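PDB 4ZOH: putative oxidoreductase molybdopterin-binding subunit from Sulfolobus tokodaii, which binds a molybdopterin cytosine dinucleotide cofactor and probably forms the hydroxylating active site of an enzyme of the xanthine oxidase family. Local coordinates for residues I46-E51 with P79-I84; G307-I312 with Y341-I346; I414-P419 with T486-G491. One frame throughout, in Å; residues are numbered along the deposited sequence.

Overall arrangement
The three contacts follow one another along the chain. Contact 1 is remote, its centre 33 Å from the centre of the chain, in the hammerhead region; its nearest atoms stay about 28 Å from those of both other contacts. Contacts 2 and 3 are closer neighbours, with centres 25 Å and nearest atoms about 10 Å apart, and helix 336-353 links them: it supplies one side of contact 2, while its Arg336 touches Ile414 and Phe417 of contact 3. Contact 3 alone holds cofactor-binding residues, Thr486 and Val487 gripping the pyrophosphate of the pterin cytosine dinucleotide, and the Phe417 side chain lies about 8 Å from the molybdenum atom.

Contact 1. Residues I46-E51 with P79-I84; sequences IKVKKE and PIAIVI
Ile46 and Val48 pack against Ile80 and Ala81 through apolar side chains, with no hydrogen bond across. Strands 46-48 and 79-84 run almost parallel, 7° apart, but their axes are 8.1 Å from each other and they belong to different sheets. CD1 of Ile46 reaches CG2 of Ile80 at 4.0 Å, the two side chains crossing at a slant. CG1 of Ile46 sits between its backbone N and carbonyl carbon (chi1 45°), which carries the terminal methyl over to this partner. The branches of Val48 divide the work: CG1 meets CB of Ala81 at 4.0 Å, whereas CG2 lies 3.6 Å from the carbonyl O of Ile80, a touch of methyl on backbone.

The backbone bonds of each strand go elsewhere, Ile46 pairing with Lys71 and Ile80 with Val37. Ile80 and Ala81 both face Val37 in a classic beta bulge, and as neighbours in sequence both direct their side chains at strand 46-48. Val100 and Tyr102 extend the apolar cluster around Ile80. The layer thus joins the small antiparallel sheet of strand 44-48 to the mixed sheet of strand 79-85, within the a/b hammerhead domain of the aldehyde oxidase and xanthine dehydrogenase family.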
loop_
_atom_site.group_PDB
_atom_site.type_symbol
_atom_site.label_atom_id
_atom_site.label_comp_id
_atom_site.label_asym_id
_atom_site.label_seq_id
_atom_site.Cartn_x
_atom_site.Cartn_y
_atom_site.Cartn_z
ATOM N N ILE A 46 -27.442 15.259 -23.586
ATOM C CA ILE A 46 -26.444 14.230 -23.901
ATOM C C ILE A 46 -26.984 12.790 -23.933
ATOM O O ILE A 46 -27.827 12.427 -23.110
ATOM C CB ILE A 46 -25.231 14.287 -22.899
ATOM C CG1 ILE A 46 -25.718 14.429 -21.453
ATOM C CG2 ILE A 46 -24.221 15.392 -23.312
ATOM C CD1 ILE A 46 -24.807 13.733 -20.431
ATOM N N LYS A 47 -26.422 11.995 -24.832
ATOM C CA LYS A 47 -26.578 10.517 -24.837
ATOM C C LYS A 47 -25.215 9.961 -25.004
ATOM O O LYS A 47 -24.458 10.382 -25.897
ATOM C CB LYS A 47 -27.433 9.978 -26.007
ATOM C CG LYS A 47 -28.903 9.830 -25.683
ATOM C CD LYS A 47 -29.626 8.928 -26.691
ATOM C CE LYS A 47 -29.839 7.513 -26.122
ATOM N NZ LYS A 47 -30.169 6.481 -27.156
ATOM N N VAL A 48 -24.900 9.043 -24.117
ATOM C CA VAL A 48 -23.612 8.418 -24.128
ATOM C C VAL A 48 -23.851 6.941 -24.256
ATOM O O VAL A 48 -24.606 6.383 -23.478
ATOM C CB VAL A 48 -22.818 8.639 -22.812
ATOM C CG1 VAL A 48 -21.394 8.263 -23.068
ATOM C CG2 VAL A 48 -22.904 10.063 -22.310
ATOM N N LYS A 49 -23.202 6.320 -25.233
ATOM C CA LYS A 49 -23.303 4.887 -25.399
ATOM C C LYS A 49 -22.458 4.164 -24.317
ATOM O O LYS A 49 -21.191 4.264 -24.321
ATOM C CB LYS A 49 -22.805 4.486 -26.777
ATOM C CG LYS A 49 -23.223 3.069 -27.073
ATOM C CD LYS A 49 -22.862 2.680 -28.483
ATOM C CE LYS A 49 -23.398 1.292 -28.771
ATOM N NZ LYS A 49 -22.363 0.569 -29.533
ATOM N N LYS A 50 -23.164 3.484 -23.397
ATOM C CA LYS A 50 -22.550 2.592 -22.387
ATOM C C LYS A 50 -21.976 1.412 -23.162
ATOM O O LYS A 50 -22.630 0.895 -24.079
ATOM C CB LYS A 50 -23.560 2.202 -21.299
ATOM C CG LYS A 50 -23.099 1.237 -20.211
ATOM C CD LYS A 50 -24.119 1.288 -19.072
ATOM C CE LYS A 50 -24.013 0.127 -18.086
ATOM N NZ LYS A 50 -22.822 0.229 -17.204
ATOM N N GLU A 51 -20.717 1.082 -22.851
ATOM C CA GLU A 51 -19.875 0.092 -23.592
ATOM C C GLU A 51 -18.848 -0.512 -22.643
ATOM O O GLU A 51 -18.746 -0.083 -21.500
ATOM C CB GLU A 51 -19.198 0.708 -24.799
ATOM C CG GLU A 51 -20.187 1.140 -25.863
ATOM C CD GLU A 51 -19.552 1.260 -27.232
ATOM O OE1 GLU A 51 -19.559 2.368 -27.812
ATOM O OE2 GLU A 51 -19.037 0.240 -27.732
ATOM N N PRO A 79 -18.057 16.237 -15.966
ATOM C CA PRO A 79 -18.040 14.798 -16.293
ATOM C C PRO A 79 -19.406 14.269 -16.850
ATOM O O PRO A 79 -20.514 14.488 -16.248
ATOM C CB PRO A 79 -17.707 14.124 -14.936
ATOM C CG PRO A 79 -17.221 15.201 -14.039
ATOM C CD PRO A 79 -17.877 16.491 -14.511
ATOM N N ILE A 80 -19.291 13.611 -17.988
ATOM C CA ILE A 80 -20.455 13.031 -18.671
ATOM C C ILE A 80 -20.342 11.512 -18.876
ATOM O O ILE A 80 -21.342 10.839 -19.182
ATOM C CB ILE A 80 -20.779 13.802 -19.998
ATOM C CG1 ILE A 80 -19.597 13.782 -20.953
ATOM C CG2 ILE A 80 -21.207 15.208 -19.614
ATOM C CD1 ILE A 80 -19.907 14.302 -22.362
ATOM N N ALA A 81 -19.142 10.975 -18.657
ATOM C CA ALA A 81 -18.872 9.543 -18.800
ATOM C C ALA A 81 -17.597 9.196 -18.022
ATOM O O ALA A 81 -16.753 10.100 -17.771
ATOM C CB ALA A 81 -18.670 9.198 -20.282
ATOM N N ILE A 82 -17.436 7.912 -17.684
ATOM C CA ILE A 82 -16.261 7.424 -16.913
ATOM C C ILE A 82 -15.673 6.233 -17.663
ATOM O O ILE A 82 -16.427 5.298 -17.984
ATOM C CB ILE A 82 -16.597 6.957 -15.491
ATOM C CG1 ILE A 82 -17.501 7.919 -14.743
ATOM C CG2 ILE A 82 -15.302 6.707 -14.728
ATOM C CD1 ILE A 82 -18.952 7.521 -14.689
ATOM N N VAL A 83 -14.372 6.271 -17.993
ATOM C CA VAL A 83 -13.768 5.139 -18.579
ATOM C C VAL A 83 -12.850 4.482 -17.547
ATOM O O VAL A 83 -12.277 5.195 -16.656
ATOM C CB VAL A 83 -13.035 5.418 -19.877
ATOM C CG1 VAL A 83 -13.948 6.196 -20.883
ATOM C CG2 VAL A 83 -11.696 6.123 -19.694
ATOM N N ILE A 84 -12.697 3.143 -17.684
ATOM C CA ILE A 84 -11.788 2.324 -16.833
ATOM C C ILE A 84 -10.812 1.503 -17.681
ATOM O O ILE A 84 -11.205 0.867 -18.677
ATOM C CB ILE A 84 -12.565 1.451 -15.843
ATOM C CG1 ILE A 84 -13.704 2.293 -15.235
ATOM C CG2 ILE A 84 -11.600 0.811 -14.802
ATOM C CD1 ILE A 84 -14.167 1.986 -13.836
#

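Contact 2. Residues G307-I312 with Y341-I346; sequences GIYKII and YFIERI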
loop_
_atom_site.group_PDB
_atom_site.type_symbol
_atom_site.label_atom_id
_atom_site.label_comp_id
_atom_site.label_asym_id
_atom_site.label_seq_id
_atom_site.Cartn_x
_atom_site.Cartn_y
_atom_site.Cartn_z
ATOM N N GLY A 307 -15.593 46.792 6.539
ATOM C CA GLY A 307 -14.187 46.808 6.857
ATOM C C GLY A 307 -13.926 47.271 8.288
ATOM O O GLY A 307 -14.655 46.932 9.225
ATOM N N ILE A 308 -12.880 48.075 8.450
ATOM C CA ILE A 308 -12.442 48.552 9.773
ATOM C C ILE A 308 -13.019 49.949 10.076
ATOM O O ILE A 308 -12.582 50.570 11.037
ATOM C CB ILE A 308 -10.866 48.621 9.853
ATOM C CG1 ILE A 308 -10.295 49.518 8.727
ATOM C CG2 ILE A 308 -10.268 47.217 9.818
ATOM C CD1 ILE A 308 -9.170 50.427 9.198
ATOM N N TYR A 309 -13.973 50.416 9.254
ATOM C CA TYR A 309 -14.512 51.779 9.292
ATOM C C TYR A 309 -15.780 52.051 10.152
ATOM O O TYR A 309 -16.630 51.169 10.406
ATOM C CB TYR A 309 -14.675 52.278 7.883
ATOM C CG TYR A 309 -13.398 52.081 7.131
ATOM C CD1 TYR A 309 -12.220 52.707 7.545
ATOM C CD2 TYR A 309 -13.319 51.190 6.072
ATOM C CE1 TYR A 309 -11.039 52.514 6.875
ATOM C CE2 TYR A 309 -12.142 50.982 5.389
ATOM C CZ TYR A 309 -10.988 51.623 5.819
ATOM O OH TYR A 309 -9.795 51.465 5.143
ATOM N N LYS A 310 -15.919 53.296 10.592
ATOM C CA LYS A 310 -17.048 53.652 11.458
ATOM C C LYS A 310 -18.251 54.043 10.551
ATOM O O LYS A 310 -18.806 55.111 10.699
ATOM C CB LYS A 310 -16.599 54.746 12.436
ATOM C CG LYS A 310 -15.615 54.320 13.538
ATOM C CD LYS A 310 -15.101 55.485 14.435
ATOM C CE LYS A 310 -14.669 56.735 13.652
ATOM N NZ LYS A 310 -13.637 57.541 14.393
ATOM N N ILE A 311 -18.629 53.155 9.624
ATOM C CA ILE A 311 -19.707 53.371 8.619
ATOM C C ILE A 311 -21.055 53.618 9.353
ATOM O O ILE A 311 -21.362 52.962 10.374
ATOM C CB ILE A 311 -19.870 52.109 7.669
ATOM C CG1 ILE A 311 -18.633 51.872 6.815
ATOM C CG2 ILE A 311 -21.084 52.137 6.746
ATOM C CD1 ILE A 311 -18.252 52.979 5.853
ATOM N N ILE A 312 -21.880 54.521 8.852
ATOM C CA ILE A 312 -23.109 54.768 9.659
ATOM C C ILE A 312 -24.309 53.980 9.129
ATOM O O ILE A 312 -25.082 53.512 9.917
ATOM C CB ILE A 312 -23.365 56.266 10.042
ATOM C CG1 ILE A 312 -23.725 57.118 8.822
ATOM C CG2 ILE A 312 -22.165 56.875 10.783
ATOM C CD1 ILE A 312 -25.215 57.356 8.751
ATOM N N TYR A 341 -11.443 43.852 -0.481
ATOM C CA TYR A 341 -11.022 44.487 -1.709
ATOM C C TYR A 341 -11.995 45.631 -2.090
ATOM O O TYR A 341 -11.547 46.748 -2.450
ATOM C CB TYR A 341 -10.963 43.473 -2.830
ATOM C CG TYR A 341 -10.942 44.010 -4.269
ATOM C CD1 TYR A 341 -9.776 44.466 -4.859
ATOM C CD2 TYR A 341 -12.118 44.002 -5.073
ATOM C CE1 TYR A 341 -9.760 44.941 -6.194
ATOM C CE2 TYR A 341 -12.105 44.466 -6.392
ATOM C CZ TYR A 341 -10.929 44.936 -6.966
ATOM O OH TYR A 341 -10.909 45.371 -8.353
ATOM N N PHE A 342 -13.317 45.327 -2.050
ATOM C CA PHE A 342 -14.314 46.333 -2.315
ATOM C C PHE A 342 -14.200 47.567 -1.416
ATOM O O PHE A 342 -14.067 48.660 -1.974
ATOM C CB PHE A 342 -15.742 45.728 -2.370
ATOM C CG PHE A 342 -15.965 44.789 -3.579
ATOM C CD1 PHE A 342 -15.539 45.130 -4.819
ATOM C CD2 PHE A 342 -16.595 43.569 -3.415
ATOM C CE1 PHE A 342 -15.757 44.288 -5.917
ATOM C CE2 PHE A 342 -16.831 42.732 -4.488
ATOM C CZ PHE A 342 -16.389 43.064 -5.735
ATOM N N ILE A 343 -14.215 47.422 -0.082
ATOM C CA ILE A 343 -14.136 48.578 0.771
ATOM C C ILE A 343 -12.776 49.329 0.616
ATOM O O ILE A 343 -12.757 50.563 0.601
ATOM C CB ILE A 343 -14.491 48.301 2.260
ATOM C CG1 ILE A 343 -14.681 49.629 3.035
ATOM C CG2 ILE A 343 -13.498 47.360 2.987
ATOM C CD1 ILE A 343 -15.756 50.551 2.442
ATOM N N GLU A 344 -11.659 48.600 0.458
ATOM C CA GLU A 344 -10.324 49.236 0.356
ATOM C C GLU A 344 -10.110 49.925 -0.973
ATOM O O GLU A 344 -9.455 50.982 -1.041
ATOM C CB GLU A 344 -9.202 48.262 0.698
ATOM C CG GLU A 344 -9.261 47.739 2.091
ATOM C CD GLU A 344 -9.080 48.882 3.089
ATOM O OE1 GLU A 344 -7.976 49.493 3.046
ATOM O OE2 GLU A 344 -10.060 49.176 3.858
ATOM N N ARG A 345 -10.721 49.437 -2.031
ATOM C CA ARG A 345 -10.711 50.198 -3.251
ATOM C C ARG A 345 -11.568 51.492 -3.156
ATOM O O ARG A 345 -11.127 52.586 -3.553
ATOM C CB ARG A 345 -11.183 49.340 -4.394
ATOM C CG ARG A 345 -10.202 48.197 -4.766
ATOM C CD ARG A 345 -8.904 48.750 -5.337
ATOM N NE ARG A 345 -9.158 49.490 -6.562
ATOM C CZ ARG A 345 -8.932 50.793 -6.736
ATOM N NH1 ARG A 345 -8.355 51.519 -5.760
ATOM N NH2 ARG A 345 -9.233 51.348 -7.926
ATOM N N ILE A 346 -12.780 51.358 -2.627
ATOM C CA ILE A 346 -13.705 52.459 -2.488
ATOM C C ILE A 346 -12.982 53.568 -1.675
ATOM O O ILE A 346 -12.956 54.670 -2.139
ATOM C CB ILE A 346 -15.040 51.988 -1.814
ATOM C CG1 ILE A 346 -15.936 51.260 -2.858
ATOM C CG2 ILE A 346 -15.822 53.166 -1.207
ATOM C CD1 ILE A 346 -16.958 50.361 -2.188
HETATM O O HOH W 1 -11.086 47.398 6.136
#
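Tyr309 meets Ile343 and Glu344 where the loop leaving helix 288-304 lies against helix 336-353, a loop-on-helix contact inside the molybdopterin cofactor-binding domain. The tight part combines the ring edge on Ile343 with the bond from OH of Tyr309 to OE2 of Glu344. That bond is 2.6 Å long and uses the syn lone pair of OE2, with ring and carboxylate planes only 12° apart. CG1 of Ile343 comes to the edge of the Tyr309 ring, near its plane, 3.7 Å from CD2; it is anti to the Ile343 backbone N (chi1 -168°), and the second branch, CG2, reaches CA of Gly307 at 4.0 Å. Gly307, the first residue to leave the preceding helix, has a positive phi, and a beta carbon there would run into that same methyl. CG1 of Ile308 lies over one face of the tyrosine ring, offset toward its rim.

The Glu344 carboxylate is buried but well supplied: OE1 has Arg362 in a salt bridge and N of Ser410, partners that would be expected to stabilise its negative charge. A phenylalanine in place of Tyr309 would probably keep the apolar edge contact but deprive OE2 of its phenol donor, relaxing the hold on the carboxylate's rotation.

The looser side lies further along the loop, where Lys310 and Ile312 make no contact with 341-346 and are partly exposed. Beside the phenol bond the segments are also bridged by a water, which accepts from N of Ile308 at 3.0 Å and donates to OE2 of Glu344 at 3.1 Å.

Contact 3. Residues I414-P419 with T486-G491; sequences ITAFGP and TVTIGG. With MCN (pterin cytosine dinucleotide), chain D.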
loop_
_atom_site.group_PDB
_atom_site.type_symbol
_atom_site.label_atom_id
_atom_site.label_comp_id
_atom_site.label_asym_id
_atom_site.label_seq_id
_atom_site.Cartn_x
_atom_site.Cartn_y
_atom_site.Cartn_z
ATOM N N ILE A 414 -12.336 37.119 9.352
ATOM C CA ILE A 414 -13.078 36.206 10.258
ATOM C C ILE A 414 -12.443 34.832 10.179
ATOM O O ILE A 414 -12.182 34.364 9.111
ATOM C CB ILE A 414 -14.616 36.192 9.972
ATOM C CG1 ILE A 414 -14.897 36.243 8.455
ATOM C CG2 ILE A 414 -15.272 37.405 10.660
ATOM C CD1 ILE A 414 -16.363 35.997 8.014
ATOM N N THR A 415 -12.209 34.185 11.313
ATOM C CA THR A 415 -11.436 32.939 11.278
ATOM C C THR A 415 -11.908 32.070 12.407
ATOM O O THR A 415 -12.629 32.564 13.282
ATOM C CB THR A 415 -9.905 33.201 11.536
ATOM O OG1 THR A 415 -9.710 33.472 12.931
ATOM C CG2 THR A 415 -9.327 34.312 10.624
ATOM N N ALA A 416 -11.455 30.796 12.406
ATOM C CA ALA A 416 -11.623 29.865 13.538
ATOM C C ALA A 416 -13.111 29.485 13.754
ATOM O O ALA A 416 -13.676 29.522 14.874
ATOM C CB ALA A 416 -10.983 30.415 14.808
ATOM N N PHE A 417 -13.734 29.133 12.658
ATOM C CA PHE A 417 -15.111 28.659 12.632
ATOM C C PHE A 417 -15.253 27.319 13.341
ATOM O O PHE A 417 -14.266 26.505 13.479
ATOM C CB PHE A 417 -15.551 28.544 11.183
ATOM C CG PHE A 417 -15.331 29.795 10.377
ATOM C CD1 PHE A 417 -16.382 30.722 10.188
ATOM C CD2 PHE A 417 -14.059 30.086 9.807
ATOM C CE1 PHE A 417 -16.182 31.887 9.418
ATOM C CE2 PHE A 417 -13.858 31.269 9.062
ATOM C CZ PHE A 417 -14.930 32.166 8.872
ATOM N N GLY A 418 -16.468 27.093 13.864
ATOM C CA GLY A 418 -16.767 25.846 14.574
ATOM C C GLY A 418 -17.056 24.713 13.597
ATOM O O GLY A 418 -16.695 24.826 12.391
ATOM N N PRO A 419 -17.786 23.674 14.054
ATOM C CA PRO A 419 -18.525 23.714 15.319
ATOM C C PRO A 419 -17.714 23.134 16.423
ATOM O O PRO A 419 -17.985 23.350 17.623
ATOM C CB PRO A 419 -19.774 22.817 15.014
ATOM C CG PRO A 419 -19.193 21.786 14.044
ATOM C CD PRO A 419 -18.377 22.679 13.120
ATOM N N THR A 486 -7.247 26.007 11.931
ATOM C CA THR A 486 -6.565 24.805 12.442
ATOM C C THR A 486 -5.731 25.032 13.690
ATOM O O THR A 486 -5.896 24.288 14.697
ATOM C CB THR A 486 -5.722 24.154 11.367
ATOM O OG1 THR A 486 -6.562 23.880 10.248
ATOM C CG2 THR A 486 -5.109 22.914 11.874
ATOM N N VAL A 487 -4.861 26.046 13.683
ATOM C CA VAL A 487 -4.034 26.190 14.902
ATOM C C VAL A 487 -4.929 26.645 16.095
ATOM O O VAL A 487 -4.718 26.255 17.245
ATOM C CB VAL A 487 -2.777 27.098 14.705
ATOM C CG1 VAL A 487 -3.168 28.573 14.751
ATOM C CG2 VAL A 487 -1.725 26.747 15.792
ATOM N N THR A 488 -5.963 27.420 15.800
ATOM C CA THR A 488 -6.803 27.967 16.873
ATOM C C THR A 488 -7.766 26.929 17.453
ATOM O O THR A 488 -7.741 26.658 18.657
ATOM C CB THR A 488 -7.557 29.184 16.332
ATOM O OG1 THR A 488 -6.589 30.090 15.870
ATOM C CG2 THR A 488 -8.366 29.920 17.447
ATOM N N ILE A 489 -8.666 26.416 16.602
ATOM C CA ILE A 489 -9.666 25.425 17.059
ATOM C C ILE A 489 -9.044 24.037 17.275
ATOM O O ILE A 489 -9.263 23.331 18.327
ATOM C CB ILE A 489 -10.841 25.344 16.058
ATOM C CG1 ILE A 489 -11.428 26.740 15.759
ATOM C CG2 ILE A 489 -11.929 24.441 16.642
ATOM C CD1 ILE A 489 -11.729 27.631 16.987
ATOM N N GLY A 490 -8.258 23.601 16.284
ATOM C CA GLY A 490 -7.596 22.318 16.424
ATOM C C GLY A 490 -6.553 22.408 17.540
ATOM O O GLY A 490 -6.350 21.450 18.287
ATOM N N GLY A 491 -5.880 23.553 17.683
ATOM C CA GLY A 491 -4.846 23.646 18.775
ATOM C C GLY A 491 -5.504 23.684 20.158
ATOM O O GLY A 491 -4.982 23.117 21.152
HETATM N N1 MCN D . -0.086 30.309 13.014
HETATM C C2 MCN D . 0.514 30.673 14.208
HETATM N N3 MCN D . -0.062 31.591 15.047
HETATM C C4 MCN D . -1.269 32.164 14.665
HETATM C C5 MCN D . -1.884 31.809 13.465
HETATM C C6 MCN D . -1.301 30.850 12.635
HETATM O O2 MCN D . 1.586 30.193 14.591
HETATM N N4 MCN D . -1.809 33.043 15.482
HETATM C "C1'" MCN D . 0.593 29.301 12.197
HETATM C C2D MCN D . 0.064 27.911 12.555
HETATM O "O2'" MCN D . 0.831 27.268 13.527
HETATM C "C3'" MCN D . 0.252 27.150 11.270
HETATM C C4D MCN D . -0.263 28.157 10.327
HETATM O O4D MCN D . 0.269 29.456 10.835
HETATM O "O3'" MCN D . 1.577 26.860 10.986
HETATM C "C5'" MCN D . -1.719 27.841 10.611
HETATM O "O5'" MCN D . -2.517 28.768 10.144
HETATM P PA MCN D . -4.090 28.863 10.537
HETATM O O1A MCN D . -4.586 28.123 11.679
HETATM O O2A MCN D . -4.208 30.360 10.460
HETATM O O3A MCN D . -4.655 28.302 9.050
HETATM P PB MCN D . -4.832 26.725 8.755
HETATM O O1B MCN D . -6.223 26.330 9.224
HETATM O O2B MCN D . -3.747 25.858 9.225
HETATM O O3B MCN D . -4.737 26.771 7.229
HETATM C C10 MCN D . -5.882 26.957 6.352
HETATM C "C9'" MCN D . -5.600 28.032 5.330
HETATM C "C8'" MCN D . -6.578 28.081 4.281
HETATM S "S8'" MCN D . -8.283 28.248 4.674
HETATM C "C7'" MCN D . -6.235 28.126 2.963
HETATM S "S7'" MCN D . -7.424 28.333 1.650
HETATM C "C6'" MCN D . -4.853 28.147 2.526
HETATM C C7 MCN D . -3.916 28.559 3.709
HETATM O "O9'" MCN D . -4.294 27.775 4.822
HETATM N "N5'" MCN D . -4.431 26.905 1.879
HETATM C C4A MCN D . -3.104 26.431 1.900
HETATM N "N8'" MCN D . -2.491 28.262 3.365
HETATM C C4B MCN D . -2.133 27.163 2.642
HETATM N "N1'" MCN D . -0.846 26.806 2.671
HETATM C "C2'" MCN D . -0.466 25.705 2.027
HETATM N "N2'" MCN D . 0.805 25.368 2.093
HETATM N "N3'" MCN D . -1.371 24.907 1.252
HETATM C "C4'" MCN D . -2.732 25.281 1.162
HETATM O "O4'" MCN D . -3.536 24.593 0.468
#
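Ala416 comes closest to the first turn of helix 486-512, its CA 6.0 Å from CA of Ile489, in a loop that adopts left-handed helical torsions at Ala416. The helix opens with a wider pi-type turn, in which N of Gly491 bonds weakly to O of Thr486.

The contact has no hydrogen bond across it: methyls meet one another and two backbone carbonyls. CB of Ala416 rests against two adjacent methyls, CG2 of Thr488 at 3.7 Å and CD1 of Ile489 at 3.6 Å. CD1 of Ile489 also lies 3.4 Å from O of Ala416, while its CG1 passes O of Phe417, a carbonyl that accepts a hydrogen bond from Arg485. The hydroxyl of Thr488 is engaged elsewhere, with Ser667, and its CG2 makes the nearest touch on the loop.

The helix begins with the residues that bind the cofactor. OG1 of Thr486 is anti to the carbonyl carbon and beside its own backbone N (chi1 -56°), which lets both groups grip one phosphate oxygen: OG1 donates to O1B of the pterin cytosine dinucleotide at 2.7 Å and N to the same O1B at 2.9 Å. N of Val487 donates to O1A of the other phosphate at 2.9 Å, in a nearly straight bond of 169°. CG1 of Val487 packs beside the same O1A and the cytosine ring.

With the pyrophosphate seated on backbone N-H groups at a helix N-terminus, the helix dipole probably offsets part of its negative charge, and the methyl-lined loop contact joins this anion-binding turn to the segment bearing Phe417.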